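PDB 1W23: phosphoserine aminotransferase, which catalyses the reversible, pyridoxal-phosphate-dependent transfer of an amino group between phosphoserine and 2-oxoglutarate in the second step of serine biosynthesis. Local coordinates for residues Gln52-Leu57 with Tyr67-Leu72. Residues are numbered along the deposited sequence; the frame is centred on the assembly and turned at random. Where two conformers were deposited one is given.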
loop_
_atom_site.group_PDB
_atom_site.type_symbol
_atom_site.label_atom_id
_atom_site.label_comp_id
_atom_site.label_asym_id
_atom_site.label_seq_id
_atom_site.Cartn_x
_atom_site.Cartn_y
_atom_site.Cartn_z
ATOM N N GLN A 52 7.413 -17.355 -0.984
ATOM C CA GLN A 52 6.809 -18.060 -2.097
ATOM C C GLN A 52 6.433 -17.124 -3.239
ATOM O O GLN A 52 6.589 -17.464 -4.411
ATOM C CB GLN A 52 5.531 -18.783 -1.681
ATOM C CG GLN A 52 5.697 -20.126 -1.017
ATOM C CD GLN A 52 4.376 -20.787 -0.630
ATOM O OE1 GLN A 52 3.321 -20.375 -1.101
ATOM N NE2 GLN A 52 4.471 -21.812 0.221
ATOM N N ALA A 53 5.930 -15.931 -2.876
ATOM C CA ALA A 53 5.591 -14.959 -3.954
ATOM C C ALA A 53 6.821 -14.632 -4.768
ATOM O O ALA A 53 6.787 -14.573 -6.019
ATOM C CB ALA A 53 5.009 -13.670 -3.346
ATOM N N GLN A 54 7.956 -14.386 -4.109
ATOM C CA GLN A 54 9.216 -14.164 -4.833
ATOM C C GLN A 54 9.601 -15.369 -5.666
ATOM O O GLN A 54 9.983 -15.215 -6.845
ATOM C CB GLN A 54 10.322 -13.775 -3.842
ATOM C CG GLN A 54 10.067 -12.475 -3.115
ATOM C CD GLN A 54 11.182 -11.998 -2.218
ATOM O OE1 GLN A 54 11.032 -11.625 -1.044
ATOM N NE2 GLN A 54 12.426 -11.970 -2.688
ATOM N N ASN A 55 9.573 -16.560 -5.062
ATOM C CA ASN A 55 10.036 -17.757 -5.783
ATOM C C ASN A 55 9.153 -18.062 -6.995
ATOM O O ASN A 55 9.673 -18.502 -8.028
ATOM C CB ASN A 55 10.093 -18.930 -4.803
ATOM C CG ASN A 55 11.270 -18.745 -3.832
ATOM O OD1 ASN A 55 12.175 -17.941 -4.003
ATOM N ND2 ASN A 55 11.231 -19.536 -2.766
ATOM N N LEU A 56 7.856 -17.825 -6.890
ATOM C CA LEU A 56 6.953 -18.041 -8.016
ATOM C C LEU A 56 7.274 -17.048 -9.114
ATOM O O LEU A 56 7.328 -17.409 -10.297
ATOM C CB LEU A 56 5.504 -17.916 -7.562
ATOM C CG LEU A 56 4.950 -19.086 -6.774
ATOM C CD1 LEU A 56 3.645 -18.762 -6.057
ATOM C CD2 LEU A 56 4.737 -20.259 -7.728
ATOM N N LEU A 57 7.473 -15.756 -8.780
ATOM C CA LEU A 57 7.837 -14.810 -9.825
ATOM C C LEU A 57 9.146 -15.181 -10.539
ATOM O O LEU A 57 9.274 -15.109 -11.753
ATOM C CB LEU A 57 8.005 -13.395 -9.217
ATOM C CG LEU A 57 6.740 -12.578 -9.126
ATOM C CD1 LEU A 57 6.809 -11.445 -8.105
ATOM C CD2 LEU A 57 6.409 -11.993 -10.500
ATOM N N TYR A 67 19.429 -10.849 -9.812
ATOM C CA TYR A 67 18.314 -9.888 -9.633
ATOM C C TYR A 67 17.584 -10.222 -8.349
ATOM O O TYR A 67 17.512 -11.404 -7.957
ATOM C CB TYR A 67 17.302 -9.958 -10.789
ATOM C CG TYR A 67 17.803 -9.460 -12.101
ATOM C CD1 TYR A 67 18.771 -10.136 -12.843
ATOM C CD2 TYR A 67 17.304 -8.290 -12.656
ATOM C CE1 TYR A 67 19.210 -9.653 -14.065
ATOM C CE2 TYR A 67 17.734 -7.814 -13.867
ATOM C CZ TYR A 67 18.692 -8.500 -14.573
ATOM O OH TYR A 67 19.174 -8.051 -15.783
ATOM N N GLN A 68 17.055 -9.168 -7.710
ATOM C CA GLN A 68 16.213 -9.320 -6.498
ATOM C C GLN A 68 14.818 -8.790 -6.834
ATOM O O GLN A 68 14.641 -7.879 -7.652
ATOM C CB GLN A 68 16.789 -8.632 -5.308
ATOM C CG GLN A 68 16.026 -8.986 -3.982
ATOM C CD GLN A 68 16.741 -8.546 -2.756
ATOM O OE1 GLN A 68 16.121 -8.040 -1.765
ATOM N NE2 GLN A 68 18.046 -8.714 -2.799
ATOM N N ILE A 69 13.827 -9.364 -6.179
ATOM C CA ILE A 69 12.430 -9.005 -6.309
ATOM C C ILE A 69 12.030 -8.187 -5.087
ATOM O O ILE A 69 12.143 -8.723 -3.975
ATOM C CB ILE A 69 11.582 -10.272 -6.447
ATOM C CG1 ILE A 69 11.997 -11.080 -7.694
ATOM C CG2 ILE A 69 10.091 -9.947 -6.485
ATOM C CD1 ILE A 69 11.563 -12.535 -7.603
ATOM N N LEU A 70 11.596 -6.975 -5.281
ATOM C CA LEU A 70 11.110 -6.096 -4.225
ATOM C C LEU A 70 9.599 -5.996 -4.297
ATOM O O LEU A 70 9.020 -5.964 -5.394
ATOM C CB LEU A 70 11.706 -4.705 -4.328
ATOM C CG LEU A 70 13.215 -4.621 -4.446
ATOM C CD1 LEU A 70 13.642 -3.154 -4.580
ATOM C CD2 LEU A 70 13.930 -5.225 -3.259
ATOM N N PHE A 71 8.973 -5.888 -3.121
ATOM C CA PHE A 71 7.547 -5.636 -2.965
ATOM C C PHE A 71 7.421 -4.308 -2.215
ATOM O O PHE A 71 7.676 -4.259 -1.015
ATOM C CB PHE A 71 6.853 -6.733 -2.193
ATOM C CG PHE A 71 6.910 -8.115 -2.819
ATOM C CD1 PHE A 71 7.060 -9.226 -2.043
ATOM C CD2 PHE A 71 6.802 -8.295 -4.207
ATOM C CE1 PHE A 71 7.111 -10.495 -2.597
ATOM C CE2 PHE A 71 6.869 -9.569 -4.742
ATOM C CZ PHE A 71 6.990 -10.673 -3.953
ATOM N N LEU A 72 7.030 -3.250 -2.923
ATOM C CA LEU A 72 6.995 -1.886 -2.382
ATOM C C LEU A 72 5.581 -1.346 -2.394
ATOM O O LEU A 72 4.751 -1.707 -3.242
ATOM C CB LEU A 72 7.908 -0.969 -3.195
ATOM C CG LEU A 72 9.370 -1.417 -3.254
ATOM C CD1 LEU A 72 10.175 -0.363 -4.006
ATOM C CD2 LEU A 72 9.962 -1.651 -1.886
#
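Phe-71 and Ile-69 of strand 67-72 pack against Ala-53, Gln-54 and Leu-57 on one side of helix 52-57. The contact is mostly apolar, with no hydrogen bond across. Phe-71 has CG anti to its carbonyl carbon (chi1 -61°), which carries the ring out from the strand to the helix. Ala-53 CB approaches Phe-71 CZ obliquely, at 3.6 Å. Gln-54 also comes in obliquely, with CG 3.6 Å from Phe-71 CE1. Leu-57 CD1 meets the ring edge near its plane, 3.9 Å from Phe-71 CE2. The outer end of the ring therefore rests in a notch formed by three helix residues.

Ile-69 lies beside this notch and uses both branches. Its CG2 touches Leu-57 CD1 at 4.0 Å. Its other branch has CG1 beside the backbone N, and chi2 near anti (159°) extends Ile-69 CD1 to Gln-54 O, 3.2 Å away, a tight fit. Ile-69 CD1 is also 4.0 Å from Leu-57 CB. Gln-54 packs on the Phe-71 ring through CG; beyond CG its chain is extended and runs on past it.

An alanine in place of Phe-71 would probably open a gap beside Ala-53 and leave Gln-54 CG and Leu-57 CD1 without their aromatic partner.

The axes of segments 52-57 and 67-72 cross at 131° and come within 9.2 Å. The Phe-71 side chain packs in the core, about 13 Å from the bound pyridoxal phosphate. Helix 44-61 here covers an outermost strand of the seven-stranded mixed sheet of the fold type I (class-V aminotransferase) large domain. Strand 67-72 pairs antiparallel with strand 204-209. His-50 meets the Phe-71 ring edge-to-face. Helix 241-256 adds Ile-244 and Leu-247 against Phe-71 and Leu-251 against Leu-57, while Leu-70 points away from helix 52-57 and packs on helix 226-231.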